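Local coordinates for protein histidine acid phosphatase (Hafnia alvei, PDB 4ARU) that belongs to the histidine acid phosphatases, branch 2 of the histidine phosphatase superfamily, and is also known as a phytase, at residues F338-S351 / P389-L401. Residues are numbered along the deposited sequence; the frame is centred on the assembly and turned at random. Where two conformers were deposited one is given.
Sequences FERWVDNAGKPYVS and PDGYCPLSTFSRL
Y392 turns its ring edge onto one face of W341, an edge-to-face pair with the planes at 80°, in which Y392 CE1 lies 3.6 Å from W341 CD1. Water 3 sits over the centre of one face of the Y392 ring and links D390 O to S351 OG, while D390 OD1 lies at the ring's edge. In the plane of the indole, W341 NE1 donates to E339 OE1, which helps hold the indole's rotation; E339 in turn forms a salt bridge with R67. P348 CB covers one face of the R340 guanidinium, whose NE is salt-bridged to E11. Y349 crosses Y392 at about a right angle, its CD2 3.8 Å from Y392 CB, and its hydroxyl donates to D343 OD2 in the turn joining the two strands of the hairpin.

V350 points roughly away from the Y349 side of its strand. Its CG1 is anti to the backbone N (chi1 179°), which leaves CG2 to rest over one face of F398, 4.2 Å from the ring centroid, and to meet L395 CD1 at 3.6 Å. F338 meets F398 CZ at 4.0 Å through CE2, and L282 and L317 extend this apolar cluster. The other branch of L395, CD2, approaches R340 NH1.

The backbones bond reciprocally: V350 N donates to C393 O and C393 N to V350 O, both at 2.8 Å. L395 N also donates to P348 O at 2.9 Å, and water 1 bridges the same oxygen to S396 N. Strand 393-394, tied by the C393-C384 disulfide to the loop that binds potassium, pairs antiparallel with strand 348-356 of a beta hairpin, and P394, as N-cap, starts the C-terminal helix 395-405 at the border of the mixed beta-sheet of this histidine phosphatase fold.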
# COMPACT_ATOMS: atom_id res chain seq x y z
N PHE A 338 0.89 0.06 12.90
CA PHE A 338 0.01 0.44 14.01
C PHE A 338 0.57 -0.13 15.30
O PHE A 338 0.77 -1.35 15.40
CB PHE A 338 -1.41 -0.09 13.83
CG PHE A 338 -2.13 0.45 12.65
CD1 PHE A 338 -1.96 -0.08 11.38
CD2 PHE A 338 -3.15 1.39 12.86
CE1 PHE A 338 -2.65 0.43 10.32
CE2 PHE A 338 -3.89 1.87 11.78
CZ PHE A 338 -3.60 1.39 10.50
N GLU A 339 0.83 0.71 16.30
CA GLU A 339 1.47 0.32 17.55
C GLU A 339 0.51 0.55 18.67
O GLU A 339 -0.01 1.66 18.83
CB GLU A 339 2.73 1.13 17.78
CG GLU A 339 3.78 0.84 16.73
CD GLU A 339 5.10 1.57 16.90
OE1 GLU A 339 5.20 2.54 17.68
OE2 GLU A 339 6.06 1.15 16.21
N ARG A 340 0.35 -0.46 19.50
CA ARG A 340 -0.42 -0.36 20.74
C ARG A 340 0.55 -0.12 21.86
O ARG A 340 1.34 -0.99 22.21
CB ARG A 340 -1.24 -1.64 21.04
CG ARG A 340 -1.91 -1.65 22.39
CD ARG A 340 -2.36 -3.05 22.80
NE ARG A 340 -2.77 -3.13 24.17
CZ ARG A 340 -4.00 -2.90 24.67
NH1 ARG A 340 -5.05 -2.68 23.89
NH2 ARG A 340 -4.22 -2.96 25.97
N TRP A 341 0.48 1.09 22.43
CA TRP A 341 1.32 1.52 23.54
C TRP A 341 0.46 1.64 24.77
O TRP A 341 -0.72 1.99 24.67
CB TRP A 341 1.89 2.91 23.23
CG TRP A 341 2.92 2.91 22.20
CD1 TRP A 341 2.78 3.05 20.84
CD2 TRP A 341 4.33 2.77 22.44
NE1 TRP A 341 4.02 3.02 20.24
CE2 TRP A 341 4.97 2.83 21.19
CE3 TRP A 341 5.11 2.60 23.60
CZ2 TRP A 341 6.35 2.70 21.07
CZ3 TRP A 341 6.48 2.47 23.47
CH2 TRP A 341 7.08 2.53 22.21
N VAL A 342 1.03 1.38 25.94
CA VAL A 342 0.31 1.71 27.20
C VAL A 342 1.23 2.54 28.03
O VAL A 342 2.43 2.35 28.00
CB VAL A 342 -0.17 0.57 28.16
CG1 VAL A 342 -1.25 -0.26 27.52
CG2 VAL A 342 0.99 -0.26 28.71
N ASP A 343 0.67 3.54 28.69
CA ASP A 343 1.47 4.36 29.63
C ASP A 343 1.58 3.67 30.97
O ASP A 343 1.02 2.60 31.18
CB ASP A 343 0.94 5.80 29.70
CG ASP A 343 -0.43 5.92 30.30
OD1 ASP A 343 -0.93 5.04 31.03
OD2 ASP A 343 -1.03 7.03 30.07
N ASN A 344 2.27 4.30 31.91
CA ASN A 344 2.45 3.67 33.19
C ASN A 344 1.22 3.65 34.09
O ASN A 344 1.27 3.10 35.19
CB ASN A 344 3.67 4.24 33.90
CG ASN A 344 3.49 5.68 34.35
OD1 ASN A 344 2.38 6.21 34.37
ND2 ASN A 344 4.57 6.28 34.75
N ALA A 345 0.12 4.25 33.65
CA ALA A 345 -1.16 4.08 34.32
C ALA A 345 -2.02 3.05 33.62
O ALA A 345 -3.17 2.87 33.96
CB ALA A 345 -1.90 5.42 34.38
N GLY A 346 -1.45 2.38 32.64
CA GLY A 346 -2.13 1.32 31.90
C GLY A 346 -3.14 1.78 30.85
O GLY A 346 -3.87 0.96 30.28
N LYS A 347 -3.13 3.06 30.51
CA LYS A 347 -3.99 3.53 29.42
C LYS A 347 -3.42 3.15 28.05
O LYS A 347 -2.28 3.46 27.75
CB LYS A 347 -4.14 5.06 29.53
CG LYS A 347 -4.91 5.71 28.36
CD LYS A 347 -5.23 7.17 28.63
CE LYS A 347 -6.31 7.71 27.68
NZ LYS A 347 -7.43 6.76 27.45
N PRO A 348 -4.24 2.54 27.15
CA PRO A 348 -3.76 2.18 25.83
C PRO A 348 -3.99 3.26 24.79
O PRO A 348 -5.01 3.96 24.83
CB PRO A 348 -4.54 0.88 25.47
CG PRO A 348 -5.69 0.91 26.36
CD PRO A 348 -5.50 1.87 27.50
N TYR A 349 -3.01 3.37 23.92
CA TYR A 349 -3.03 4.27 22.79
C TYR A 349 -2.60 3.54 21.55
O TYR A 349 -1.92 2.50 21.60
CB TYR A 349 -2.01 5.40 22.98
CG TYR A 349 -2.05 6.17 24.25
CD1 TYR A 349 -1.38 5.71 25.39
CD2 TYR A 349 -2.73 7.40 24.34
CE1 TYR A 349 -1.38 6.44 26.55
CE2 TYR A 349 -2.70 8.15 25.51
CZ TYR A 349 -2.05 7.64 26.63
OH TYR A 349 -1.98 8.36 27.80
N VAL A 350 -2.96 4.11 20.41
CA VAL A 350 -2.49 3.65 19.11
C VAL A 350 -1.67 4.76 18.47
O VAL A 350 -2.11 5.94 18.48
CB VAL A 350 -3.67 3.30 18.14
CG1 VAL A 350 -3.16 2.86 16.76
CG2 VAL A 350 -4.64 2.29 18.75
N SER A 351 -0.49 4.44 17.99
CA SER A 351 0.30 5.29 17.11
C SER A 351 0.31 4.67 15.71
O SER A 351 0.26 3.43 15.59
CB SER A 351 1.74 5.36 17.63
OG SER A 351 2.46 6.41 17.02
N PRO A 389 0.37 15.54 20.92
CA PRO A 389 1.25 16.16 19.95
C PRO A 389 2.30 15.20 19.47
O PRO A 389 2.79 15.36 18.34
CB PRO A 389 1.91 17.30 20.74
CG PRO A 389 0.92 17.68 21.76
CD PRO A 389 0.05 16.45 22.03
N ASP A 390 2.66 14.23 20.32
CA ASP A 390 3.64 13.20 19.93
C ASP A 390 3.01 11.96 19.33
O ASP A 390 3.72 10.98 19.03
CB ASP A 390 4.64 12.90 21.08
CG ASP A 390 4.00 12.58 22.40
OD1 ASP A 390 2.77 12.65 22.58
OD2 ASP A 390 4.76 12.31 23.36
N GLY A 391 1.73 12.05 18.96
CA GLY A 391 1.17 11.12 18.00
C GLY A 391 0.31 9.99 18.49
O GLY A 391 -0.13 9.18 17.72
N TYR A 392 0.06 9.96 19.80
CA TYR A 392 -0.67 8.85 20.41
C TYR A 392 -2.17 9.12 20.46
O TYR A 392 -2.61 10.11 21.05
CB TYR A 392 -0.14 8.55 21.85
CG TYR A 392 1.33 8.20 21.83
CD1 TYR A 392 1.76 6.92 21.52
CD2 TYR A 392 2.27 9.13 22.12
CE1 TYR A 392 3.10 6.60 21.49
CE2 TYR A 392 3.63 8.80 22.13
CZ TYR A 392 4.00 7.53 21.78
OH TYR A 392 5.37 7.26 21.74
N CYS A 393 -2.95 8.24 19.85
CA CYS A 393 -4.39 8.33 19.83
C CYS A 393 -4.95 7.39 20.90
O CYS A 393 -4.71 6.20 20.79
CB CYS A 393 -4.89 7.89 18.44
SG CYS A 393 -6.69 7.92 18.26
N PRO A 394 -5.71 7.86 21.89
CA PRO A 394 -6.31 6.91 22.85
C PRO A 394 -7.04 5.77 22.14
O PRO A 394 -7.76 6.00 21.18
CB PRO A 394 -7.32 7.72 23.63
CG PRO A 394 -6.98 9.13 23.42
CD PRO A 394 -6.22 9.24 22.13
N LEU A 395 -6.78 4.53 22.54
CA LEU A 395 -7.41 3.39 21.87
C LEU A 395 -8.94 3.52 21.91
O LEU A 395 -9.60 3.18 20.93
CB LEU A 395 -6.99 2.07 22.54
CG LEU A 395 -7.69 0.82 21.97
CD1 LEU A 395 -7.36 0.65 20.50
CD2 LEU A 395 -7.29 -0.40 22.76
N SER A 396 -9.49 4.01 23.02
CA SER A 396 -10.93 4.15 23.15
C SER A 396 -11.46 5.09 22.07
O SER A 396 -12.52 4.86 21.48
CB SER A 396 -11.25 4.63 24.55
OG SER A 396 -10.50 5.79 24.95
N THR A 397 -10.71 6.13 21.73
CA THR A 397 -11.11 7.00 20.63
C THR A 397 -10.90 6.32 19.27
O THR A 397 -11.76 6.39 18.39
CB THR A 397 -10.35 8.35 20.68
OG1 THR A 397 -10.61 8.95 21.93
CG2 THR A 397 -10.78 9.24 19.50
N PHE A 398 -9.75 5.70 19.06
CA PHE A 398 -9.44 4.99 17.82
C PHE A 398 -10.57 4.01 17.51
O PHE A 398 -11.06 3.96 16.36
CB PHE A 398 -8.12 4.25 17.96
CG PHE A 398 -7.69 3.53 16.71
CD1 PHE A 398 -7.01 4.21 15.70
CD2 PHE A 398 -7.93 2.17 16.55
CE1 PHE A 398 -6.62 3.58 14.55
CE2 PHE A 398 -7.57 1.54 15.39
CZ PHE A 398 -6.88 2.22 14.41
N SER A 399 -11.00 3.24 18.51
CA SER A 399 -12.08 2.26 18.34
C SER A 399 -13.35 2.90 17.85
O SER A 399 -14.04 2.36 17.00
CB SER A 399 -12.37 1.56 19.65
OG SER A 399 -11.23 0.80 20.03
N ARG A 400 -13.66 4.08 18.38
CA ARG A 400 -14.93 4.73 18.03
C ARG A 400 -14.83 5.24 16.60
O ARG A 400 -15.77 5.11 15.79
CB ARG A 400 -15.25 5.89 19.01
CG ARG A 400 -16.66 6.45 18.81
CD ARG A 400 -17.70 5.49 19.34
NE ARG A 400 -17.84 5.50 20.81
CZ ARG A 400 -18.72 6.24 21.50
NH1 ARG A 400 -19.54 7.09 20.89
NH2 ARG A 400 -18.75 6.13 22.84
N LEU A 401 -13.67 5.77 16.22
CA LEU A 401 -13.43 6.19 14.85
C LEU A 401 -13.59 5.03 13.84
O LEU A 401 -14.23 5.18 12.77
CB LEU A 401 -12.08 6.86 14.70
CG LEU A 401 -11.90 8.18 15.41
CD1 LEU A 401 -10.45 8.60 15.24
CD2 LEU A 401 -12.80 9.25 14.80
O HOH W 1 -7.77 4.08 25.53
O HOH W 2 0.41 8.28 15.11
O HOH W 3 3.45 8.30 18.63